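Local coordinates for protein ketol-acid reductoisomerase (NAD(+)) (uncultured archaeon GZfos26G2, PDB 4XDY) that catalyses the magnesium-dependent alkyl migration and NADH-linked reduction of (S)-2-acetolactate in branched-chain amino-acid biosynthesis, at residues I3-D6 with E7-D10; Q27-A30 with Q31-L35; E235-L238 with I239-V243; A282-R285 with V286-E290. One frame throughout, in Å; residues are numbered along the deposited sequence. Where two conformers were deposited one is given.

Contact 1 of 4, residues I3-D6 with E7-D10; sequences ILHD and EDVD
Asp-8 folds its side chain back over the turn onto Leu-4 and His-5. Its CB lies 3.5 Å from His-5 O and 4.0 Å from Leu-4 CD2, the isobutyl group and the aspartate passing at a slant. With chi1 at -53° CG stands beside the backbone N and faces the amide of His-5, which brings OD2 within 2.7 Å of His-5 N. That bond is almost straight, 174° at the hydrogen, and uses the anti lone pair of OD2. In return Asp-8 N donates to His-5 O at 2.9 Å, from above the carbonyl plane, so the two residues grip each other twice. A water in the plane of the His-5 ring, 2.8 Å from ND1, links that edge to OD2 and to OE2 of Glu-7. Val-9 N closes the next turn on Asp-6 O, and Lys-174 binds both Asp-6 O and Val-9 O. The carboxylate of Asp-6 turns elsewhere, to Thr-179 and Lys-180, while His-5 packs on Leu-328 of the second subunit. The whole is a short 3-10 turn of the N-terminal Rossmann domain, the side chain of its last residue, Asp-8, folded back onto the amide just before it.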
# COMPACT_ATOMS: atom_id res chain seq x y z
N ILE A 3 10.18 10.59 20.06
CA ILE A 3 8.85 10.74 19.49
C ILE A 3 7.84 11.21 20.53
O ILE A 3 7.63 10.55 21.54
CB ILE A 3 8.39 9.39 18.92
CG1 ILE A 3 9.49 8.78 18.03
CG2 ILE A 3 7.00 9.55 18.26
CD1 ILE A 3 9.11 7.38 17.54
N LEU A 4 7.17 12.32 20.25
CA LEU A 4 6.16 12.89 21.14
C LEU A 4 4.78 12.34 20.85
O LEU A 4 4.36 12.20 19.65
CB LEU A 4 6.22 14.39 21.04
CG LEU A 4 7.56 15.06 21.23
CD1 LEU A 4 7.47 16.57 21.05
CD2 LEU A 4 8.12 14.77 22.62
N HIS A 5 4.12 11.87 21.91
CA HIS A 5 2.76 11.40 21.84
C HIS A 5 1.82 12.29 22.70
O HIS A 5 2.21 13.39 23.12
CB HIS A 5 2.69 9.90 22.23
CG HIS A 5 3.50 8.98 21.37
ND1 HIS A 5 4.80 8.64 21.65
CD2 HIS A 5 3.20 8.35 20.20
CE1 HIS A 5 5.25 7.83 20.71
NE2 HIS A 5 4.30 7.64 19.82
N ASP A 6 0.58 11.84 22.86
CA ASP A 6 -0.48 12.64 23.48
C ASP A 6 -0.06 13.12 24.86
O ASP A 6 -0.16 14.30 25.21
CB ASP A 6 -1.72 11.78 23.66
CG ASP A 6 -2.66 11.81 22.45
OD1 ASP A 6 -2.48 12.59 21.46
OD2 ASP A 6 -3.63 11.02 22.51
N GLU A 7 0.52 12.21 25.63
CA GLU A 7 0.92 12.53 27.02
C GLU A 7 2.10 13.48 27.07
O GLU A 7 2.37 14.07 28.12
CB GLU A 7 1.14 11.23 27.85
CG GLU A 7 2.40 10.46 27.48
CD GLU A 7 2.24 9.52 26.26
OE1 GLU A 7 1.18 9.53 25.49
OE2 GLU A 7 3.22 8.75 26.08
N ASP A 8 2.79 13.73 25.95
CA ASP A 8 3.93 14.62 25.97
C ASP A 8 3.60 16.06 25.63
O ASP A 8 4.49 16.87 25.65
CB ASP A 8 5.03 14.14 25.02
CG ASP A 8 5.39 12.72 25.27
OD1 ASP A 8 5.77 12.43 26.43
OD2 ASP A 8 5.25 11.87 24.37
N VAL A 9 2.38 16.36 25.22
CA VAL A 9 2.04 17.67 24.64
C VAL A 9 0.79 18.23 25.30
O VAL A 9 -0.17 17.53 25.47
CB VAL A 9 1.69 17.56 23.09
CG1 VAL A 9 1.17 18.91 22.53
CG2 VAL A 9 2.90 17.00 22.32
N ASP A 10 0.80 19.51 25.56
CA ASP A 10 -0.37 20.17 26.14
C ASP A 10 -0.94 21.05 25.04
O ASP A 10 -0.20 21.93 24.60
CB ASP A 10 0.19 21.10 27.23
CG ASP A 10 -0.90 21.93 27.93
OD1 ASP A 10 -2.11 21.68 27.72
OD2 ASP A 10 -0.44 22.81 28.75
O HOH W 1 5.71 9.39 24.21

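Contact 2 of 4, residues Q27-A30 with Q31-L35; sequences QGDA and QANCL. With NAI (1,4-dihydronicotinamide adenine dinucleotide), chain E.
Asp-29 O is gripped twice by one residue, Asn-33, whose backbone N (3.1 Å) and side-chain ND2 (2.8 Å) reach the carbonyl oxygen from opposite faces of its plane. Swung beside its own backbone N (chi1 -78°), the CG of Asn-33 lays the amide back along the helix, and the oxygen falls nearly in that amide's plane. Tyr-24 OH is a further partner of ND2. The carboxylate of Asp-29 has its main mate in Lys-60.

At the start of the segment Gln-27 bends at chi2 toward the cofactor. Its CG lies 3.3 Å from C3N of the nicotinamide ring, and OE1 takes a weak bond from the carboxamide N7N of NADH. NE2 on the other side of the same amide gives Gln-31 OE1 a weak bond of 2.9 Å, the two amide planes standing 70° apart. Each end is secured more strongly from outside, NE2 by Glu-141 and Gln-31 OE1 by Ser-111, so the nicotinamide carboxamide is tied into a buried polar network that runs on past the helix. Gln-27 N meets the phosphate oxygen O2N at 3.0 Å in a nearly straight bond. This amide at the helix start lies on the pyrophosphate, and Gly-28 after it is consistent with the last glycine of a GxGxxG motif, as in Rossmann dinucleotide-binding beta-alpha-beta units.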
# COMPACT_ATOMS: atom_id res chain seq x y z
N GLN A 27 -5.22 19.21 2.22
CA GLN A 27 -4.77 19.46 3.58
C GLN A 27 -5.68 20.45 4.36
O GLN A 27 -5.97 20.20 5.52
CB GLN A 27 -3.32 19.92 3.60
CG GLN A 27 -2.31 18.78 3.37
CD GLN A 27 -2.37 17.65 4.39
OE1 GLN A 27 -2.11 16.47 4.05
NE2 GLN A 27 -2.68 17.98 5.59
N GLY A 28 -6.09 21.54 3.76
CA GLY A 28 -6.88 22.56 4.44
C GLY A 28 -8.21 21.96 4.91
O GLY A 28 -8.66 22.23 6.03
N ASP A 29 -8.85 21.17 4.04
CA ASP A 29 -10.11 20.51 4.37
C ASP A 29 -9.92 19.53 5.56
O ASP A 29 -10.59 19.64 6.63
CB ASP A 29 -10.74 19.90 3.09
CG ASP A 29 -12.12 19.30 3.29
OD1 ASP A 29 -12.54 18.93 4.43
OD2 ASP A 29 -12.82 19.09 2.28
N ALA A 30 -8.91 18.64 5.46
CA ALA A 30 -8.64 17.72 6.55
C ALA A 30 -8.29 18.45 7.83
O ALA A 30 -8.86 18.12 8.90
CB ALA A 30 -7.49 16.80 6.17
N GLN A 31 -7.36 19.38 7.74
CA GLN A 31 -6.81 20.01 8.95
C GLN A 31 -7.90 20.90 9.63
O GLN A 31 -8.08 20.87 10.86
CB GLN A 31 -5.55 20.77 8.73
CG GLN A 31 -4.42 19.82 8.33
CD GLN A 31 -3.02 20.43 8.33
OE1 GLN A 31 -2.17 20.13 7.47
NE2 GLN A 31 -2.81 21.30 9.21
N ALA A 32 -8.55 21.69 8.83
CA ALA A 32 -9.66 22.51 9.34
C ALA A 32 -10.74 21.72 10.09
O ALA A 32 -11.19 22.13 11.17
CB ALA A 32 -10.24 23.38 8.22
N ASN A 33 -11.15 20.58 9.55
CA ASN A 33 -12.16 19.80 10.17
C ASN A 33 -11.68 19.06 11.37
O ASN A 33 -12.44 18.89 12.32
CB ASN A 33 -12.78 18.86 9.17
CG ASN A 33 -13.79 19.58 8.27
OD1 ASN A 33 -14.90 19.87 8.72
ND2 ASN A 33 -13.38 19.96 7.04
N CYS A 34 -10.41 18.62 11.40
CA CYS A 34 -9.91 17.98 12.61
C CYS A 34 -9.79 19.02 13.75
O CYS A 34 -10.11 18.70 14.91
CB CYS A 34 -8.55 17.26 12.35
SG CYS A 34 -8.73 15.88 11.18
N LEU A 35 -9.31 20.20 13.41
CA LEU A 35 -9.17 21.27 14.37
C LEU A 35 -10.57 21.68 14.92
O LEU A 35 -10.77 21.78 16.13
CB LEU A 35 -8.51 22.47 13.78
CG LEU A 35 -6.97 22.36 13.58
CD1 LEU A 35 -6.49 23.50 12.64
CD2 LEU A 35 -6.19 22.42 14.87
PA NAI E . -4.31 22.19 -2.84
O1A NAI E . -3.59 22.01 -4.18
O2A NAI E . -5.33 21.22 -2.42
O5B NAI E . -4.77 23.74 -2.81
C5B NAI E . -5.60 24.23 -1.72
C4B NAI E . -6.67 25.19 -2.31
O4B NAI E . -5.94 26.32 -2.79
C3B NAI E . -7.50 24.71 -3.53
O3B NAI E . -8.51 23.82 -3.04
C2B NAI E . -7.99 26.01 -4.12
O2B NAI E . -9.22 26.37 -3.49
C1B NAI E . -6.85 26.98 -3.70
N9A NAI E . -6.08 27.41 -4.86
C8A NAI E . -5.61 26.54 -5.84
N7A NAI E . -4.95 27.24 -6.76
C5A NAI E . -5.03 28.55 -6.39
C6A NAI E . -4.58 29.80 -6.96
N6A NAI E . -3.91 29.85 -8.12
N1A NAI E . -4.80 30.97 -6.29
C2A NAI E . -5.50 30.97 -5.13
N3A NAI E . -5.95 29.88 -4.53
C4A NAI E . -5.76 28.65 -5.13
O3 NAI E . -3.10 22.25 -1.67
PN NAI E . -2.58 20.90 -0.84
O1N NAI E . -2.17 19.82 -1.82
O2N NAI E . -3.61 20.62 0.17
O5D NAI E . -1.22 21.53 -0.34
C5D NAI E . -1.25 22.48 0.78
C4D NAI E . 0.13 22.51 1.54
O4D NAI E . 0.16 21.24 2.22
C3D NAI E . 1.37 22.53 0.66
O3D NAI E . 2.41 23.27 1.31
C2D NAI E . 1.79 21.05 0.51
O2D NAI E . 3.16 20.81 0.18
C1D NAI E . 1.42 20.53 1.88
N1N NAI E . 1.15 19.10 2.05
C2N NAI E . 0.20 18.53 1.27
C3N NAI E . -0.11 17.22 1.41
C7N NAI E . -1.19 16.67 0.64
O7N NAI E . -1.67 17.12 -0.45
N7N NAI E . -1.86 15.75 1.28
C4N NAI E . 0.59 16.45 2.42
C5N NAI E . 1.40 17.17 3.34
C6N NAI E . 1.68 18.48 3.10

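Contact 3 of 4, residues E235-L238 with I239-V243; sequences EMKL and IVDLV. With HIO (N-hydroxy-N-isopropyloxamic acid), chain I.
Lys-237 and Asp-241 form a salt bridge that is duplicated across the dimer: the lysine also binds Asp-241 of the second subunit, and the aspartate also takes Lys-237 of that subunit. The two lie one turn apart on helix 225-254 of the knotted C-terminal domain, and the same helix of the second subunit supplies the other partners. The lysine chain leaves the helix with CG anti to N, then bends at chi2 (-96°) and again at chi4, which brings NZ round to the carboxylate. NZ meets OD2 at 2.7 Å on its syn lone pair, and OD1 goes to the other subunit's lysine. Both ammonium groups thus gather round the paired carboxylates, and Lys-237 has a cation-pi contact with Trp-244 of the second subunit. Replacing Asp-241 by an alanine would probably leave the two lysines close together at the dimer interface without their countercharges.

SD of Met-236 slants past CG2 of Val-240 at 4.0 Å. The face carrying Glu-235 and Ile-239 looks into an active site shared with the second subunit, whose Ala-136 packs on Glu-235. The Glu-235 chain is extended, placing OE2 2.5 Å from O3 of the inhibitor N-hydroxy-N-isopropyloxamic acid; the residue is a predicted ligand of the second magnesium ion. Ile-239 closes on the apolar end of the same molecule, its CD1 lying 3.4 Å from the isopropyl carbon C41.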
# COMPACT_ATOMS: atom_id res chain seq x y z
N GLU A 235 -3.56 -5.85 -5.60
CA GLU A 235 -2.98 -6.61 -4.49
C GLU A 235 -1.95 -5.81 -3.70
O GLU A 235 -1.71 -6.07 -2.52
CB GLU A 235 -2.39 -7.91 -5.00
CG GLU A 235 -2.12 -8.88 -3.85
CD GLU A 235 -1.73 -10.26 -4.30
OE1 GLU A 235 -1.83 -10.62 -5.47
OE2 GLU A 235 -1.29 -11.03 -3.36
N MET A 236 -1.41 -4.76 -4.28
CA MET A 236 -0.40 -3.97 -3.57
C MET A 236 -0.91 -3.41 -2.26
O MET A 236 -0.19 -3.38 -1.23
CB MET A 236 0.09 -2.87 -4.44
CG MET A 236 1.21 -1.99 -3.90
SD MET A 236 2.79 -2.92 -3.71
CE MET A 236 3.42 -2.63 -5.32
N LYS A 237 -2.18 -2.99 -2.27
CA LYS A 237 -2.77 -2.49 -1.04
C LYS A 237 -2.87 -3.53 0.04
O LYS A 237 -2.68 -3.27 1.26
CB LYS A 237 -4.16 -1.90 -1.38
CG LYS A 237 -4.95 -1.33 -0.18
CD LYS A 237 -5.96 -2.30 0.42
CE LYS A 237 -6.96 -1.55 1.28
NZ LYS A 237 -6.37 -0.97 2.52
N LEU A 238 -3.13 -4.74 -0.36
CA LEU A 238 -3.34 -5.82 0.63
C LEU A 238 -2.00 -6.22 1.31
O LEU A 238 -1.96 -6.48 2.55
CB LEU A 238 -3.96 -7.06 -0.03
CG LEU A 238 -5.24 -6.72 -0.83
CD1 LEU A 238 -5.82 -8.02 -1.39
CD2 LEU A 238 -6.25 -6.02 -0.02
N ILE A 239 -0.95 -6.17 0.51
CA ILE A 239 0.41 -6.45 0.96
C ILE A 239 0.97 -5.32 1.83
O ILE A 239 1.54 -5.53 2.90
CB ILE A 239 1.34 -6.70 -0.26
CG1 ILE A 239 0.87 -7.91 -1.00
CG2 ILE A 239 2.82 -6.88 0.17
CD1 ILE A 239 0.87 -9.19 -0.18
N VAL A 240 0.82 -4.09 1.36
CA VAL A 240 1.29 -2.95 2.12
C VAL A 240 0.58 -2.84 3.45
O VAL A 240 1.23 -2.45 4.49
CB VAL A 240 1.21 -1.64 1.29
CG1 VAL A 240 1.53 -0.46 2.14
CG2 VAL A 240 2.14 -1.68 0.09
N ASP A 241 -0.70 -3.21 3.50
CA ASP A 241 -1.43 -3.25 4.79
C ASP A 241 -0.73 -4.14 5.82
O ASP A 241 -0.67 -3.77 6.98
CB ASP A 241 -2.89 -3.71 4.62
CG ASP A 241 -3.80 -2.59 4.06
OD1 ASP A 241 -3.36 -1.42 3.94
OD2 ASP A 241 -4.98 -2.91 3.75
N LEU A 242 -0.20 -5.27 5.39
CA LEU A 242 0.56 -6.16 6.31
C LEU A 242 1.83 -5.52 6.86
O LEU A 242 2.09 -5.57 8.10
CB LEU A 242 0.85 -7.46 5.61
CG LEU A 242 -0.45 -8.29 5.51
CD1 LEU A 242 -0.21 -9.35 4.51
CD2 LEU A 242 -0.84 -8.89 6.84
N VAL A 243 2.54 -4.85 5.97
CA VAL A 243 3.77 -4.15 6.36
C VAL A 243 3.43 -3.04 7.34
O VAL A 243 4.13 -2.80 8.34
CB VAL A 243 4.53 -3.59 5.19
CG1 VAL A 243 5.80 -2.85 5.70
CG2 VAL A 243 4.96 -4.68 4.20
C1 HIO I . 2.12 -15.81 -2.42
O11 HIO I . 2.68 -16.71 -2.98
O12 HIO I . 2.00 -15.65 -1.21
C2 HIO I . 1.32 -14.91 -3.34
O2 HIO I . 1.00 -15.38 -4.46
N3 HIO I . 0.91 -13.72 -3.05
O3 HIO I . -0.19 -13.24 -3.96
C4 HIO I . 1.36 -12.89 -1.95
C41 HIO I . 1.90 -11.52 -2.38
C42 HIO I . 0.15 -12.79 -1.03

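Contact 4 of 4, residues A282-R285 with V286-E290; sequences ALKR and VENGE
A bend at chi3 (87°) turns the guanidinium of Arg-285 across the helix end, while Glu-290, with CG beside its own backbone N and the rest of the chain extended, sends its carboxylate back to meet it. The setting is the C-terminal end of helix 273-287, where an Asx turn at Asn-288 leads into helix 290-300. In the arginine conformer described, the two form a salt bridge of two weak bonds, Glu-290 OE1 accepting from Arg-285 NE (2.8 Å) and NH2 (2.9 Å), with the guanidinium and carboxylate planes 84° apart. The CB of Glu-290 lies over one guanidinium face, 3.4 Å above the plane and toward its rim. Glu-294 is the stronger partner of NH2.

Asn-288 ties the turn together from both ends of its amide. OD1 accepts from Glu-290 N at 2.9 Å, and ND2 donates to Glu-290 OE2 at 3.0 Å. With an alanine for Glu-290, Arg-285 NE would probably lose its carboxylate mate, leaving the guanidinium to Glu-294, and Asn-288 ND2 would be left without this acceptor.

On another face Glu-287 slants across Leu-283, whose CG is 3.9 Å from CD of the glutamate, and reaches Tyr-223 of the second subunit. Val-286 packs against helix 188-203. Gly-289 is the N-cap of the next helix. A water completes the helix end, donating to Arg-285 O at 2.8 Å and to Val-286 O at 2.7 Å.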
# COMPACT_ATOMS: atom_id res chain seq x y z
N ALA A 282 19.09 11.94 -6.56
CA ALA A 282 17.84 12.68 -6.43
C ALA A 282 17.80 13.48 -5.07
O ALA A 282 17.36 14.67 -5.00
CB ALA A 282 16.62 11.77 -6.57
N LEU A 283 18.27 12.83 -4.02
CA LEU A 283 18.33 13.51 -2.71
C LEU A 283 19.27 14.71 -2.80
O LEU A 283 18.98 15.78 -2.22
CB LEU A 283 18.83 12.56 -1.63
CG LEU A 283 18.94 13.14 -0.21
CD1 LEU A 283 17.60 13.77 0.25
CD2 LEU A 283 19.47 12.14 0.81
N LYS A 284 20.38 14.57 -3.52
CA LYS A 284 21.34 15.70 -3.63
C LYS A 284 20.69 16.88 -4.35
O LYS A 284 20.86 18.04 -3.94
CB LYS A 284 22.57 15.26 -4.44
CG LYS A 284 23.57 16.38 -4.72
CD LYS A 284 24.64 15.81 -5.67
CE LYS A 284 25.77 16.80 -5.97
NZ LYS A 284 27.01 16.06 -6.37
N ARG A 285 19.89 16.60 -5.38
CA ARG A 285 19.23 17.68 -6.08
C ARG A 285 18.13 18.31 -5.28
O ARG A 285 17.78 19.44 -5.48
CB ARG A 285 18.72 17.23 -7.44
CG ARG A 285 19.84 16.72 -8.37
CD ARG A 285 19.25 16.29 -9.71
NE ARG A 285 19.22 17.48 -10.55
CZ ARG A 285 18.16 18.22 -10.86
NH1 ARG A 285 16.91 17.90 -10.50
NH2 ARG A 285 18.39 19.29 -11.60
N VAL A 286 17.55 17.55 -4.35
CA VAL A 286 16.61 18.14 -3.44
C VAL A 286 17.35 19.08 -2.43
O VAL A 286 16.85 20.18 -2.15
CB VAL A 286 15.91 16.99 -2.71
CG1 VAL A 286 15.40 17.35 -1.36
CG2 VAL A 286 14.80 16.44 -3.59
N GLU A 287 18.45 18.57 -1.84
CA GLU A 287 19.17 19.29 -0.78
C GLU A 287 19.83 20.57 -1.35
O GLU A 287 20.03 21.52 -0.57
CB GLU A 287 20.17 18.39 -0.12
CG GLU A 287 19.49 17.30 0.72
CD GLU A 287 20.47 16.32 1.39
OE1 GLU A 287 21.55 16.18 0.86
OE2 GLU A 287 20.18 15.69 2.43
N ASN A 288 20.21 20.60 -2.62
CA ASN A 288 21.07 21.71 -3.14
C ASN A 288 20.32 22.77 -3.93
O ASN A 288 20.90 23.71 -4.44
CB ASN A 288 22.25 21.14 -3.92
CG ASN A 288 21.85 20.62 -5.29
OD1 ASN A 288 20.72 20.77 -5.79
ND2 ASN A 288 22.83 20.00 -5.93
N GLY A 289 18.99 22.67 -3.96
CA GLY A 289 18.17 23.66 -4.58
C GLY A 289 17.91 23.45 -6.10
O GLY A 289 17.05 24.09 -6.62
N GLU A 290 18.46 22.41 -6.72
CA GLU A 290 18.23 22.15 -8.16
C GLU A 290 16.79 21.80 -8.43
O GLU A 290 16.15 22.39 -9.30
CB GLU A 290 19.15 21.04 -8.73
CG GLU A 290 20.62 21.45 -8.91
CD GLU A 290 21.44 20.27 -9.47
OE1 GLU A 290 21.00 19.63 -10.45
OE2 GLU A 290 22.47 19.92 -8.89
O HOH W 2 16.06 21.39 -4.47

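How the contacts relate
The four contacts follow one another along the chain without touching. Contacts 1 and 2 belong to the N-terminal Rossmann part, their centres about 20 Å apart: residues 3-10 precede strand 18-22, and helix 26-37 follows that strand and serves the cofactor. Contacts 3 and 4 lie on helices 225-254 and 273-287 of the knotted C-terminal domain, with centres about 31 Å apart. Contacts 2 and 4 fall on opposite sides of the chain's centre. Contacts 1, 3 and 4 all touch the second subunit, so dimer packing is spread over both domains. Contact 2 serves one cofactor site and contact 3 lines the inhibitor pocket of the other active site, so each site draws on both subunits.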